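PDB 2P7I: methyltransferase from Pectobacterium atrosepticum SCRI1043, which is probably an S-adenosylmethionine-dependent methyltransferase of the type 12 family, transferring a methyl group to an acceptor that has not been identified. Local coordinates for residues 197-202 and 239-244; 108-113 and 138-143; 39-44 and 61-66; 49-54 and 67-72; 43-48 and 100-105. All blocks are in the same frame, centred on the assembly; numbering follows the deposited sequence. Where two conformers were deposited one is given.

Contact 1: residues 197-202 and 239-244; sequences SGIFFK and SIFLLC
The antiparallel end of the class I methyltransferase sheet, a Rossmann-like fold with strand order 3-2-1-4-5-7-6, pairs Ser197, Gly198 and Ile199 with Phe241, Ile240 and Ser239. Strand 237-245 lies between strands 135-142 and 192-201 and is antiparallel to both. Ser197 and Phe241 form a hydrogen-bonded pair: Ser197 N gives to Phe241 O at 2.9 Å, and Phe241 N returns a bond to Ser197 O at 3.0 Å, arriving from above the carbonyl plane. Two residues along, Ile199 N meets Ser239 O at 2.9 Å in a nearly straight bond (173° at the hydrogen), while the return bond from Ser239 N to Ile199 O is weak. Gly198 and Ile240 make the non-hydrogen-bonded pair between them, with their CA atoms 4.3 Å apart; lacking a side chain, Gly198 leaves its CA free to sit 3.5 Å from Ser239 O.

Ser197, Ile199, Ser239 and Phe241 share one face of the sheet, where helix 24-37 packs and Tyr195 of a second subunit reaches Ser197 and Phe241. Small serines leave this face to the larger Ile199 and Phe241. The two apolar side chains meet diagonally across the pairing. Ile199 CG1 stands beside its backbone N (chi1 -56°) and its outer bond is extended, which carries CD1 to 3.9 Å from Phe241 CB.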
# COMPACT_ATOMS: atom_id res chain seq x y z
N SER B 197 13.53 -4.26 -0.31
CA SER B 197 13.01 -3.59 0.89
C SER B 197 13.14 -2.08 0.73
O SER B 197 13.52 -1.58 -0.32
CB SER B 197 13.76 -4.06 2.16
OG SER B 197 13.02 -3.73 3.36
N GLY B 198 12.75 -1.36 1.77
CA GLY B 198 12.82 0.08 1.78
C GLY B 198 13.37 0.57 3.10
O GLY B 198 13.30 -0.10 4.11
N ILE B 199 14.00 1.73 3.07
CA ILE B 199 14.62 2.31 4.24
C ILE B 199 13.99 3.67 4.56
O ILE B 199 14.19 4.65 3.85
CB ILE B 199 16.13 2.44 4.05
CG1 ILE B 199 16.74 1.07 3.72
CG2 ILE B 199 16.80 3.12 5.35
CD1 ILE B 199 18.16 1.16 3.13
N PHE B 200 13.22 3.68 5.66
CA PHE B 200 12.67 4.88 6.31
C PHE B 200 11.39 5.40 5.66
O PHE B 200 11.42 5.96 4.59
CB PHE B 200 13.68 6.03 6.41
CG PHE B 200 13.30 7.10 7.42
CD1 PHE B 200 13.64 6.97 8.74
CD2 PHE B 200 12.60 8.24 7.05
CE1 PHE B 200 13.30 7.96 9.68
CE2 PHE B 200 12.24 9.21 7.99
CZ PHE B 200 12.57 9.07 9.29
N PHE B 201 10.28 5.26 6.36
CA PHE B 201 9.01 5.86 5.93
C PHE B 201 9.08 7.37 6.00
O PHE B 201 9.11 7.93 7.07
CB PHE B 201 7.89 5.30 6.79
CG PHE B 201 6.52 5.40 6.14
CD1 PHE B 201 5.89 6.64 6.04
CD2 PHE B 201 5.87 4.28 5.67
CE1 PHE B 201 4.64 6.75 5.47
CE2 PHE B 201 4.62 4.38 5.09
CZ PHE B 201 4.01 5.61 5.00
N LYS B 202 9.09 8.04 4.84
CA LYS B 202 9.49 9.47 4.76
C LYS B 202 8.31 10.30 4.27
O LYS B 202 7.97 10.24 3.09
CB LYS B 202 10.67 9.64 3.79
CG LYS B 202 11.32 11.03 3.77
CD LYS B 202 12.27 11.17 2.59
CE LYS B 202 12.82 12.56 2.49
NZ LYS B 202 13.69 12.69 1.27
N SER B 239 14.35 5.66 0.65
CA SER B 239 15.31 4.99 -0.24
C SER B 239 14.87 3.57 -0.38
O SER B 239 14.30 3.00 0.51
CB SER B 239 16.74 5.04 0.31
OG SER B 239 17.25 6.36 0.21
N ILE B 240 15.13 2.98 -1.53
CA ILE B 240 14.79 1.59 -1.73
C ILE B 240 16.11 0.82 -1.85
O ILE B 240 17.17 1.38 -2.22
CB ILE B 240 13.94 1.42 -3.03
CG1 ILE B 240 14.47 2.33 -4.16
CG2 ILE B 240 12.47 1.76 -2.75
CD1 ILE B 240 13.76 2.12 -5.50
N PHE B 241 16.01 -0.47 -1.54
CA PHE B 241 17.15 -1.29 -1.22
C PHE B 241 16.92 -2.64 -1.85
O PHE B 241 15.94 -3.35 -1.54
CB PHE B 241 17.29 -1.37 0.33
CG PHE B 241 18.24 -2.43 0.86
CD1 PHE B 241 19.40 -2.80 0.17
CD2 PHE B 241 18.00 -3.01 2.09
CE1 PHE B 241 20.23 -3.80 0.69
CE2 PHE B 241 18.86 -3.97 2.62
CZ PHE B 241 19.95 -4.40 1.90
N LEU B 242 17.77 -2.96 -2.81
CA LEU B 242 17.89 -4.29 -3.34
C LEU B 242 19.16 -5.02 -2.84
O LEU B 242 20.26 -4.52 -2.99
CB LEU B 242 17.88 -4.29 -4.88
CG LEU B 242 16.67 -3.72 -5.64
CD1 LEU B 242 16.92 -4.06 -7.17
CD2 LEU B 242 15.39 -4.31 -5.17
N LEU B 243 18.98 -6.20 -2.29
CA LEU B 243 20.09 -7.10 -1.97
C LEU B 243 20.25 -8.02 -3.13
O LEU B 243 19.33 -8.75 -3.52
CB LEU B 243 19.80 -7.95 -0.72
CG LEU B 243 21.01 -8.78 -0.22
CD1 LEU B 243 22.07 -7.83 0.41
CD2 LEU B 243 20.53 -9.82 0.79
N CYS B 244 21.43 -8.03 -3.71
CA CYS B 244 21.69 -8.79 -4.92
C CYS B 244 22.87 -9.73 -4.74
O CYS B 244 23.78 -9.48 -3.94
CB CYS B 244 22.04 -7.84 -6.05
SG CYS B 244 20.76 -6.62 -6.46

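Contact 2: residues 108-113 and 138-143; sequences VLTHVL and FLVCPN
Leu109 lies between Phe138 and Val140 in a parallel pairing whose strand segments, 108-110 and 138-142, run within 7° of parallel and 4.7 Å apart at their closest. Leu109 N gives to Phe138 O at 2.9 Å, and Leu109 O accepts a hydrogen bond from Val140 N at 3.0 Å. The pattern runs one step past the first strand, with His111 N bonded to Val140 O at 2.8 Å.

Leu109 and Leu139 run alongside each other, CD2 of the former 3.8 Å from CD1 of the latter. Leu113 crosses Leu139 at a slant and sets its CB 3.9 Å from Cys141 SG. The branched leucines suit the face on which helix 119-130 packs. That helix links the two strands, making the unit a beta-alpha-beta crossover of the Rossmann-like methyltransferase fold. On the other face Val140, next to Thr110, is covered by Met33 and Phe37 of helix 24-37.

Beyond the strand end the backbone of His111 turns to positive phi, and its side chain swings back over the partner strand. With CG beside the backbone N (chi1 -68°), the imidazole lies across Pro142, whose CD sits 3.7 Å above the ring plane, over its centre. This is a CH-pi contact, for which the flat imidazole and the proline ring are well matched. Ser239 OG, hydrogen-bonded to His111 NE2, further fixes the rotation of the imidazole. A bound Tris molecule, probably from the crystallisation liquor, lies near Thr110 and makes a weak hydrogen bond with His111 O.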
# COMPACT_ATOMS: atom_id res chain seq x y z
N VAL B 108 29.03 -2.16 -1.60
CA VAL B 108 28.06 -1.14 -1.22
C VAL B 108 27.96 -0.12 -2.34
O VAL B 108 28.98 0.44 -2.75
CB VAL B 108 28.43 -0.45 0.13
CG1 VAL B 108 27.54 0.81 0.34
CG2 VAL B 108 28.29 -1.43 1.29
N LEU B 109 26.74 0.06 -2.86
CA LEU B 109 26.46 1.11 -3.86
C LEU B 109 25.21 1.89 -3.44
O LEU B 109 24.07 1.55 -3.81
CB LEU B 109 26.33 0.52 -5.27
CG LEU B 109 26.36 1.47 -6.46
CD1 LEU B 109 27.75 2.14 -6.73
CD2 LEU B 109 25.81 0.75 -7.73
N THR B 110 25.44 2.89 -2.59
CA THR B 110 24.33 3.64 -1.99
C THR B 110 24.33 5.05 -2.50
O THR B 110 25.32 5.77 -2.38
CB THR B 110 24.35 3.68 -0.43
OG1 THR B 110 25.63 4.14 0.07
CG2 THR B 110 24.05 2.31 0.12
N HIS B 111 23.19 5.42 -3.09
CA HIS B 111 23.00 6.73 -3.69
C HIS B 111 24.10 7.13 -4.66
O HIS B 111 24.58 8.25 -4.66
CB HIS B 111 22.82 7.79 -2.59
CG HIS B 111 21.55 7.62 -1.82
ND1 HIS B 111 20.86 8.69 -1.29
CD2 HIS B 111 20.78 6.53 -1.58
CE1 HIS B 111 19.76 8.25 -0.70
NE2 HIS B 111 19.68 6.95 -0.87
N VAL B 112 24.45 6.19 -5.52
CA VAL B 112 25.43 6.42 -6.57
C VAL B 112 24.84 6.07 -7.97
O VAL B 112 25.09 6.80 -8.93
CB VAL B 112 26.70 5.56 -6.33
CG1 VAL B 112 27.64 5.59 -7.56
CG2 VAL B 112 27.41 5.95 -5.02
N LEU B 113 24.06 4.98 -8.07
CA LEU B 113 23.60 4.47 -9.40
C LEU B 113 22.81 5.51 -10.23
O LEU B 113 22.90 5.55 -11.47
CB LEU B 113 22.81 3.17 -9.28
CG LEU B 113 22.54 2.46 -10.60
CD1 LEU B 113 23.84 1.90 -11.19
CD2 LEU B 113 21.43 1.39 -10.41
N PHE B 138 24.84 -4.43 -2.02
CA PHE B 138 23.91 -3.59 -1.29
C PHE B 138 23.62 -2.36 -2.11
O PHE B 138 24.36 -1.36 -2.07
CB PHE B 138 24.49 -3.23 0.06
CG PHE B 138 24.73 -4.42 0.93
CD1 PHE B 138 25.84 -5.24 0.70
CD2 PHE B 138 23.85 -4.72 1.97
CE1 PHE B 138 26.05 -6.37 1.47
CE2 PHE B 138 24.06 -5.83 2.77
CZ PHE B 138 25.15 -6.68 2.51
N LEU B 139 22.51 -2.44 -2.84
CA LEU B 139 22.13 -1.44 -3.83
C LEU B 139 21.01 -0.54 -3.32
O LEU B 139 19.90 -0.98 -3.12
CB LEU B 139 21.67 -2.13 -5.14
CG LEU B 139 21.19 -1.23 -6.27
CD1 LEU B 139 22.32 -0.26 -6.72
CD2 LEU B 139 20.75 -2.10 -7.48
N VAL B 140 21.32 0.72 -3.09
CA VAL B 140 20.33 1.63 -2.47
C VAL B 140 20.26 2.91 -3.28
O VAL B 140 21.26 3.49 -3.56
CB VAL B 140 20.63 1.94 -0.98
CG1 VAL B 140 19.60 2.90 -0.40
CG2 VAL B 140 20.68 0.66 -0.15
N CYS B 141 19.04 3.35 -3.61
CA CYS B 141 18.83 4.60 -4.31
C CYS B 141 17.66 5.38 -3.70
O CYS B 141 16.75 4.78 -3.10
CB CYS B 141 18.47 4.31 -5.76
SG CYS B 141 19.82 3.62 -6.75
N PRO B 142 17.64 6.70 -3.91
CA PRO B 142 16.48 7.50 -3.53
C PRO B 142 15.24 7.02 -4.30
O PRO B 142 15.30 6.68 -5.46
CB PRO B 142 16.89 8.93 -3.92
CG PRO B 142 18.18 8.90 -4.24
CD PRO B 142 18.68 7.53 -4.49
N ASN B 143 14.12 6.94 -3.61
CA ASN B 143 12.90 6.38 -4.17
C ASN B 143 11.97 7.41 -4.76
O ASN B 143 11.52 8.34 -4.06
CB ASN B 143 12.21 5.65 -3.04
CG ASN B 143 10.95 4.97 -3.44
OD1 ASN B 143 10.74 4.64 -4.62
ND2 ASN B 143 10.11 4.69 -2.45

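Contact 3: residues 39-44 and 61-66; sequences PFFRPG and QEHFND
Phe41 and Phe64 both carry CG opposite the carbonyl carbon and beside the backbone N (chi1 -80° and -69°), and these torsions swing their rings toward each other across the two loops. The result is a T-shaped pair, planes at 87° and centroids 4.9 Å apart: the edge of Phe64 points at the face of Phe41, with Phe64 CE2 3.6 Å above that ring and over its centre. His63 adds a third aromatic group. Its ring meets Phe41 obliquely, Phe41 CE2 standing over the imidazole face 3.9 Å from His63 CD2.

The cluster lies at the N-terminal ends of two neighbouring parallel strands of the Rossmann-like sheet, since loop 39-44 leads into strand 46-49 and loop 61-66 into strand 67-71. Phe64 serves both apolar and polar neighbours. While one part of its rim enters the face of Phe41, another lies against backbone carbonyls in the ring plane: Phe64 CD1 is 3.5 Å from Gly44 O, and Phe64 CE1 is 3.6 Å from Arg42 O. The slightly positive C-H rim of a phenyl ring suits such oxygens. Arg42 O is also hydrogen-bonded to Asn106 ND2, and the ring of Phe41 meets Phe138 of strand 135-142. One water donates to Gly44 O at 2.9 Å and to Asn65 OD1 at 2.7 Å, bridging the loops beside the edge of Phe64.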
# COMPACT_ATOMS: atom_id res chain seq x y z
N PRO B 39 21.91 -7.34 8.91
CA PRO B 39 21.56 -8.75 8.91
C PRO B 39 22.06 -9.54 7.68
O PRO B 39 22.10 -10.77 7.71
CB PRO B 39 20.03 -8.75 8.92
CG PRO B 39 19.62 -7.39 9.21
CD PRO B 39 20.72 -6.47 8.88
N PHE B 40 22.39 -8.83 6.61
CA PHE B 40 22.79 -9.45 5.36
C PHE B 40 24.28 -9.50 5.10
O PHE B 40 24.71 -10.18 4.16
CB PHE B 40 22.16 -8.70 4.18
CG PHE B 40 20.66 -8.64 4.21
CD1 PHE B 40 19.92 -9.81 4.13
CD2 PHE B 40 19.98 -7.41 4.30
CE1 PHE B 40 18.53 -9.78 4.12
CE2 PHE B 40 18.61 -7.37 4.30
CZ PHE B 40 17.88 -8.55 4.21
N PHE B 41 25.06 -8.76 5.88
CA PHE B 41 26.51 -8.70 5.69
C PHE B 41 27.11 -10.10 5.68
O PHE B 41 26.70 -10.97 6.46
CB PHE B 41 27.20 -7.89 6.78
CG PHE B 41 27.13 -6.38 6.61
CD1 PHE B 41 27.23 -5.76 5.36
CD2 PHE B 41 27.05 -5.57 7.73
CE1 PHE B 41 27.22 -4.36 5.25
CE2 PHE B 41 27.01 -4.19 7.63
CZ PHE B 41 27.10 -3.58 6.40
N ARG B 42 28.03 -10.32 4.75
CA ARG B 42 28.82 -11.54 4.66
C ARG B 42 30.14 -11.36 5.38
O ARG B 42 30.72 -10.27 5.38
CB ARG B 42 29.16 -11.82 3.21
CG ARG B 42 28.01 -11.93 2.26
CD ARG B 42 27.42 -13.28 2.33
NE ARG B 42 28.45 -14.24 2.03
CZ ARG B 42 28.46 -15.50 2.44
NH1 ARG B 42 27.45 -15.99 3.16
NH2 ARG B 42 29.50 -16.27 2.12
N PRO B 43 30.69 -12.45 5.94
CA PRO B 43 32.04 -12.31 6.52
C PRO B 43 33.02 -12.07 5.40
O PRO B 43 32.79 -12.52 4.29
CB PRO B 43 32.30 -13.67 7.16
CG PRO B 43 31.33 -14.63 6.44
CD PRO B 43 30.15 -13.82 6.04
N GLY B 44 34.08 -11.31 5.67
CA GLY B 44 35.12 -11.13 4.67
C GLY B 44 35.36 -9.66 4.49
O GLY B 44 35.32 -8.94 5.45
N GLN B 61 33.26 1.04 8.82
CA GLN B 61 34.44 0.65 9.60
C GLN B 61 34.12 0.03 10.96
O GLN B 61 34.92 -0.73 11.51
CB GLN B 61 35.38 1.84 9.80
CG GLN B 61 36.16 2.20 8.56
CD GLN B 61 37.24 3.23 8.85
OE1 GLN B 61 36.95 4.41 9.05
NE2 GLN B 61 38.49 2.78 8.87
N GLU B 62 32.94 0.34 11.50
CA GLU B 62 32.49 -0.36 12.70
C GLU B 62 32.18 -1.83 12.40
O GLU B 62 32.08 -2.62 13.33
CB GLU B 62 31.27 0.33 13.32
CG GLU B 62 31.50 1.78 13.71
CD GLU B 62 32.80 1.98 14.49
OE1 GLU B 62 32.99 1.30 15.52
OE2 GLU B 62 33.64 2.81 14.05
N HIS B 63 32.05 -2.20 11.13
CA HIS B 63 31.70 -3.58 10.79
C HIS B 63 32.76 -4.39 10.08
O HIS B 63 32.69 -5.63 10.09
CB HIS B 63 30.43 -3.56 9.93
CG HIS B 63 29.21 -3.20 10.72
ND1 HIS B 63 28.89 -1.89 11.01
CD2 HIS B 63 28.28 -3.97 11.32
CE1 HIS B 63 27.80 -1.87 11.76
NE2 HIS B 63 27.41 -3.12 11.96
N PHE B 64 33.70 -3.72 9.42
CA PHE B 64 34.69 -4.37 8.58
C PHE B 64 36.02 -3.68 8.82
O PHE B 64 36.07 -2.47 8.83
CB PHE B 64 34.31 -4.23 7.10
CG PHE B 64 33.11 -5.00 6.72
CD1 PHE B 64 33.22 -6.32 6.34
CD2 PHE B 64 31.86 -4.40 6.72
CE1 PHE B 64 32.10 -7.04 5.99
CE2 PHE B 64 30.75 -5.12 6.37
CZ PHE B 64 30.87 -6.44 6.00
N ASN B 65 37.08 -4.46 8.98
CA ASN B 65 38.43 -3.91 8.98
C ASN B 65 39.09 -3.81 7.59
O ASN B 65 40.10 -3.14 7.43
CB ASN B 65 39.35 -4.73 9.91
CG ASN B 65 39.38 -6.23 9.57
OD1 ASN B 65 38.96 -6.66 8.49
ND2 ASN B 65 39.88 -7.02 10.52
N ASP B 66 38.55 -4.51 6.60
CA ASP B 66 39.16 -4.54 5.28
C ASP B 66 38.18 -3.98 4.29
O ASP B 66 37.31 -4.70 3.82
CB ASP B 66 39.56 -5.96 4.92
CG ASP B 66 40.25 -6.05 3.58
OD1 ASP B 66 40.43 -5.00 2.90
OD2 ASP B 66 40.64 -7.19 3.21
O HOH W 1 36.91 -6.92 6.71

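Contact 4: residues 49-54 and 67-72; sequences LGSFKG and ITCVEA
Glu71 and Phe52 extend in the same direction as neighbours, carboxylate and ring planes 73° apart and Glu71 OE2 in the ring plane at its edge, 3.9 Å from Phe52 CD1. Glu71 starts with CG opposite its backbone N and bends at chi2 (49°), curling the carboxylate back to the backbone of Phe52. There OE1 accepts Phe52 N at 2.8 Å from above the carboxylate plane, while OE2 takes a bond from Ser73 N; a long acidic side chain can thus tie loop 50-54 to the turn after strand 67-71. Glu71 stands where an acidic residue commonly holds the ribose of S-adenosylmethionine in class I methyltransferases, and loop 50-54 probably corresponds to their glycine-rich motif I. Gly50 O binds a Tris molecule that may mark this pocket.

Val70 O is gripped twice, by Gly50 N at 2.8 Å and by Ser51 N at 3.2 Å, the latter from above the carbonyl plane. Gly50 has positive phi, easily adopted by glycine, where the chain leaves the strand. CD2 of Leu49 packs 3.9 Å from CB of Val70, and the small Ser51 fits against Cys69, Ser51 OG 3.3 Å from Cys69 CB.

A type II' turn from Ser51 to Gly54 leads into helix 55-60, whose Thr57 packs on Ser51 and Cys69; helix 74-83 brings Ala76 to Phe52 and Ile77 to Glu71, and strand 88-92 flanks strand 67-71.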
# COMPACT_ATOMS: atom_id res chain seq x y z
N LEU B 49 31.69 1.53 -3.36
CA LEU B 49 31.75 2.23 -4.64
C LEU B 49 31.15 3.61 -4.49
O LEU B 49 29.99 3.75 -4.11
CB LEU B 49 30.99 1.41 -5.70
CG LEU B 49 31.67 0.09 -6.05
CD1 LEU B 49 30.77 -0.78 -6.91
CD2 LEU B 49 33.01 0.40 -6.74
N GLY B 50 31.94 4.63 -4.78
CA GLY B 50 31.53 6.03 -4.63
C GLY B 50 31.62 6.50 -3.20
O GLY B 50 30.65 6.96 -2.64
N SER B 51 32.79 6.37 -2.61
CA SER B 51 32.96 6.59 -1.16
C SER B 51 33.02 8.08 -0.80
O SER B 51 32.95 8.46 0.39
CB SER B 51 34.22 5.88 -0.68
OG SER B 51 35.28 6.08 -1.60
N PHE B 52 33.19 8.91 -1.82
CA PHE B 52 33.30 10.36 -1.64
C PHE B 52 34.22 10.76 -0.47
O PHE B 52 35.38 10.33 -0.43
CB PHE B 52 31.89 10.94 -1.54
CG PHE B 52 31.81 12.39 -1.90
CD1 PHE B 52 32.36 12.87 -3.10
CD2 PHE B 52 31.15 13.28 -1.07
CE1 PHE B 52 32.28 14.20 -3.44
CE2 PHE B 52 31.06 14.61 -1.40
CZ PHE B 52 31.63 15.07 -2.60
N LYS B 53 33.71 11.55 0.48
CA LYS B 53 34.54 12.12 1.56
C LYS B 53 34.64 11.17 2.75
O LYS B 53 35.27 11.51 3.73
CB LYS B 53 33.96 13.44 2.05
CG LYS B 53 33.99 14.58 1.03
CD LYS B 53 33.45 15.91 1.61
N GLY B 54 34.01 10.00 2.66
CA GLY B 54 34.19 8.97 3.67
C GLY B 54 33.18 9.00 4.80
O GLY B 54 33.35 8.31 5.80
N ILE B 67 38.33 -2.69 4.02
CA ILE B 67 37.43 -1.93 3.17
C ILE B 67 38.23 -1.33 2.04
O ILE B 67 39.30 -0.80 2.26
CB ILE B 67 36.73 -0.78 3.91
CG1 ILE B 67 35.84 -1.33 5.04
CG2 ILE B 67 35.87 0.02 2.95
CD1 ILE B 67 35.22 -0.25 5.95
N THR B 68 37.69 -1.44 0.84
CA THR B 68 38.29 -0.85 -0.34
C THR B 68 37.30 0.19 -0.83
O THR B 68 36.09 -0.08 -0.91
CB THR B 68 38.58 -1.92 -1.40
OG1 THR B 68 39.50 -2.88 -0.87
CG2 THR B 68 39.16 -1.31 -2.69
N CYS B 69 37.81 1.38 -1.13
CA CYS B 69 36.99 2.54 -1.46
C CYS B 69 37.38 3.07 -2.81
O CYS B 69 38.54 3.46 -2.99
CB CYS B 69 37.19 3.67 -0.45
SG CYS B 69 36.59 3.40 1.22
N VAL B 70 36.42 3.12 -3.72
CA VAL B 70 36.62 3.67 -5.06
C VAL B 70 35.88 4.99 -5.15
O VAL B 70 34.67 5.06 -4.87
CB VAL B 70 36.13 2.72 -6.17
CG1 VAL B 70 36.39 3.32 -7.55
CG2 VAL B 70 36.81 1.37 -6.07
N GLU B 71 36.61 6.02 -5.54
CA GLU B 71 36.08 7.38 -5.64
C GLU B 71 36.82 8.09 -6.74
O GLU B 71 38.04 7.98 -6.85
CB GLU B 71 36.28 8.12 -4.31
CG GLU B 71 35.91 9.59 -4.32
CD GLU B 71 34.55 9.89 -4.92
OE1 GLU B 71 33.57 9.16 -4.63
OE2 GLU B 71 34.46 10.88 -5.67
N ALA B 72 36.07 8.81 -7.58
CA ALA B 72 36.63 9.50 -8.76
C ALA B 72 37.30 10.85 -8.41
O ALA B 72 38.21 11.29 -9.12
CB ALA B 72 35.55 9.70 -9.80

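Contact 5: residues 43-48 and 100-105; sequences PGNLLE and LPRRYD
Asn45 OD1 accepts the backbone N of Asp105 at 2.9 Å, the donor lying almost on the line of the amide C=O (167°). The exchange is mutual: Asn45 N gives to Asp105 OD2 at 3.0 Å, using the anti lone pair of the carboxylate. Each side chain thus accepts the other residue's backbone N-H, a task for which the short Asn and Asp are well suited. Asn45 can do so because CG sits between its backbone N and carbonyl carbon (chi1 63°), which turns the amide in toward segment 100-105. The other end of the amide, ND2, reaches Arg103 O in a weak bond of 3.4 Å. ND2 also lies over the guanidinium face of Arg102 without a hydrogen bond, both being donors; Arg102 NH1 makes a salt bridge with Asp66 OD2.

Next to this polar patch the contact becomes apolar. Leu47 CB stands 3.6 Å above the plane of the Tyr104 ring, offset toward its rim, in a CH-pi contact for which the broad aromatic face suits the methylene of the leucine. At its end Leu47 meets Leu100 tip to tip, CD2 of the former 3.7 Å from CD1 of the latter.

In the Rossmann-like fold, strands 46-49 and 104-110 are adjacent parallel strands in the middle of the sheet, and this contact lies where both begin. Leu47 bonds by its backbone to Asn106 and Val108 of strand 104-110. On its other flank strand 46-49 pairs with strand 67-71, through Leu46 and Glu48 with Thr68, while Leu60 of helix 55-60 packs on Leu46.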
# COMPACT_ATOMS: atom_id res chain seq x y z
N PRO B 43 30.69 -12.45 5.94
CA PRO B 43 32.04 -12.31 6.52
C PRO B 43 33.02 -12.07 5.40
O PRO B 43 32.79 -12.52 4.29
CB PRO B 43 32.30 -13.67 7.16
CG PRO B 43 31.33 -14.63 6.44
CD PRO B 43 30.15 -13.82 6.04
N GLY B 44 34.08 -11.31 5.67
CA GLY B 44 35.12 -11.13 4.67
C GLY B 44 35.36 -9.66 4.49
O GLY B 44 35.32 -8.94 5.45
N ASN B 45 35.56 -9.22 3.26
CA ASN B 45 35.90 -7.83 2.99
C ASN B 45 34.72 -7.04 2.39
O ASN B 45 33.69 -7.59 2.08
CB ASN B 45 37.12 -7.75 2.08
CG ASN B 45 36.87 -8.37 0.72
OD1 ASN B 45 35.76 -8.82 0.43
ND2 ASN B 45 37.88 -8.35 -0.13
N LEU B 46 34.91 -5.74 2.25
CA LEU B 46 33.89 -4.89 1.68
C LEU B 46 34.49 -3.95 0.66
O LEU B 46 35.62 -3.49 0.83
CB LEU B 46 33.18 -4.11 2.78
CG LEU B 46 32.03 -3.18 2.35
CD1 LEU B 46 30.89 -3.19 3.34
CD2 LEU B 46 32.57 -1.78 2.17
N LEU B 47 33.72 -3.69 -0.40
CA LEU B 47 34.04 -2.69 -1.40
C LEU B 47 32.96 -1.60 -1.35
O LEU B 47 31.77 -1.90 -1.46
CB LEU B 47 34.08 -3.33 -2.79
CG LEU B 47 34.27 -2.42 -4.02
CD1 LEU B 47 35.63 -1.71 -4.09
CD2 LEU B 47 34.03 -3.26 -5.32
N GLU B 48 33.37 -0.34 -1.19
CA GLU B 48 32.46 0.81 -1.19
C GLU B 48 32.67 1.62 -2.47
O GLU B 48 33.71 2.27 -2.65
CB GLU B 48 32.62 1.69 0.05
CG GLU B 48 31.67 2.89 0.04
CD GLU B 48 31.86 3.87 1.19
OE1 GLU B 48 32.92 3.89 1.85
OE2 GLU B 48 30.92 4.67 1.39
N LEU B 100 40.55 -3.59 -9.96
CA LEU B 100 40.62 -3.94 -8.56
C LEU B 100 41.43 -5.21 -8.38
O LEU B 100 41.39 -6.10 -9.22
CB LEU B 100 39.21 -4.12 -7.97
CG LEU B 100 38.34 -2.87 -8.16
CD1 LEU B 100 37.00 -3.01 -7.43
CD2 LEU B 100 39.11 -1.64 -7.72
N PRO B 101 42.16 -5.30 -7.28
CA PRO B 101 43.09 -6.41 -7.07
C PRO B 101 42.45 -7.73 -6.71
O PRO B 101 43.11 -8.75 -6.72
CB PRO B 101 43.94 -5.93 -5.90
CG PRO B 101 43.06 -5.02 -5.13
CD PRO B 101 42.20 -4.34 -6.16
N ARG B 102 41.15 -7.71 -6.44
CA ARG B 102 40.52 -8.77 -5.68
C ARG B 102 39.03 -8.78 -6.02
O ARG B 102 38.55 -7.89 -6.70
CB ARG B 102 40.72 -8.40 -4.21
CG ARG B 102 40.70 -9.55 -3.23
CD ARG B 102 41.62 -9.24 -2.03
NE ARG B 102 41.47 -7.85 -1.54
CZ ARG B 102 41.02 -7.50 -0.32
NH1 ARG B 102 40.69 -8.40 0.59
NH2 ARG B 102 40.93 -6.21 -0.01
N ARG B 103 38.32 -9.81 -5.57
CA ARG B 103 36.87 -9.80 -5.52
C ARG B 103 36.41 -9.59 -4.07
O ARG B 103 37.19 -9.77 -3.13
CB ARG B 103 36.30 -11.08 -6.11
CG ARG B 103 36.43 -11.16 -7.62
CD ARG B 103 35.76 -12.39 -8.16
NE ARG B 103 35.30 -12.19 -9.55
CZ ARG B 103 36.03 -12.42 -10.64
NH1 ARG B 103 37.28 -12.83 -10.56
NH2 ARG B 103 35.52 -12.20 -11.84
N TYR B 104 35.13 -9.22 -3.91
CA TYR B 104 34.64 -8.72 -2.63
C TYR B 104 33.37 -9.42 -2.15
O TYR B 104 32.45 -9.75 -2.95
CB TYR B 104 34.43 -7.21 -2.72
CG TYR B 104 35.70 -6.52 -3.13
CD1 TYR B 104 36.04 -6.42 -4.46
CD2 TYR B 104 36.62 -6.06 -2.18
CE1 TYR B 104 37.23 -5.81 -4.86
CE2 TYR B 104 37.82 -5.47 -2.56
CZ TYR B 104 38.11 -5.35 -3.92
OH TYR B 104 39.29 -4.78 -4.36
N ASP B 105 33.35 -9.66 -0.85
CA ASP B 105 32.25 -10.39 -0.21
C ASP B 105 31.01 -9.53 -0.03
O ASP B 105 29.90 -10.04 -0.03
CB ASP B 105 32.72 -10.93 1.14
CG ASP B 105 33.90 -11.86 0.98
OD1 ASP B 105 33.71 -12.93 0.37
OD2 ASP B 105 35.01 -11.49 1.44

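Contacts 1, 2, 4 and 5 lie on one seven-stranded sheet. Contact 4 joins strands 46-49 and 67-71, contact 5 the starts of 46-49 and 104-110, contact 2 strands 104-110 and 135-142, contact 1 the antiparallel pair 237-245 and 192-201. Contacts 1 and 4 are on opposite sides of the chain's centre, about 21 Å between their centres. Contact 3 shares Pro43 and Gly44 with contact 5, their centres about 10 Å apart. Contacts 3 and 4 alternate their segments, and contact 4 falls wholly between the segments of contact 5; contacts 2 and 1 follow in series. The probable cofactor pocket thus draws on the earlier, parallel part of the chain, and the antiparallel strands come last.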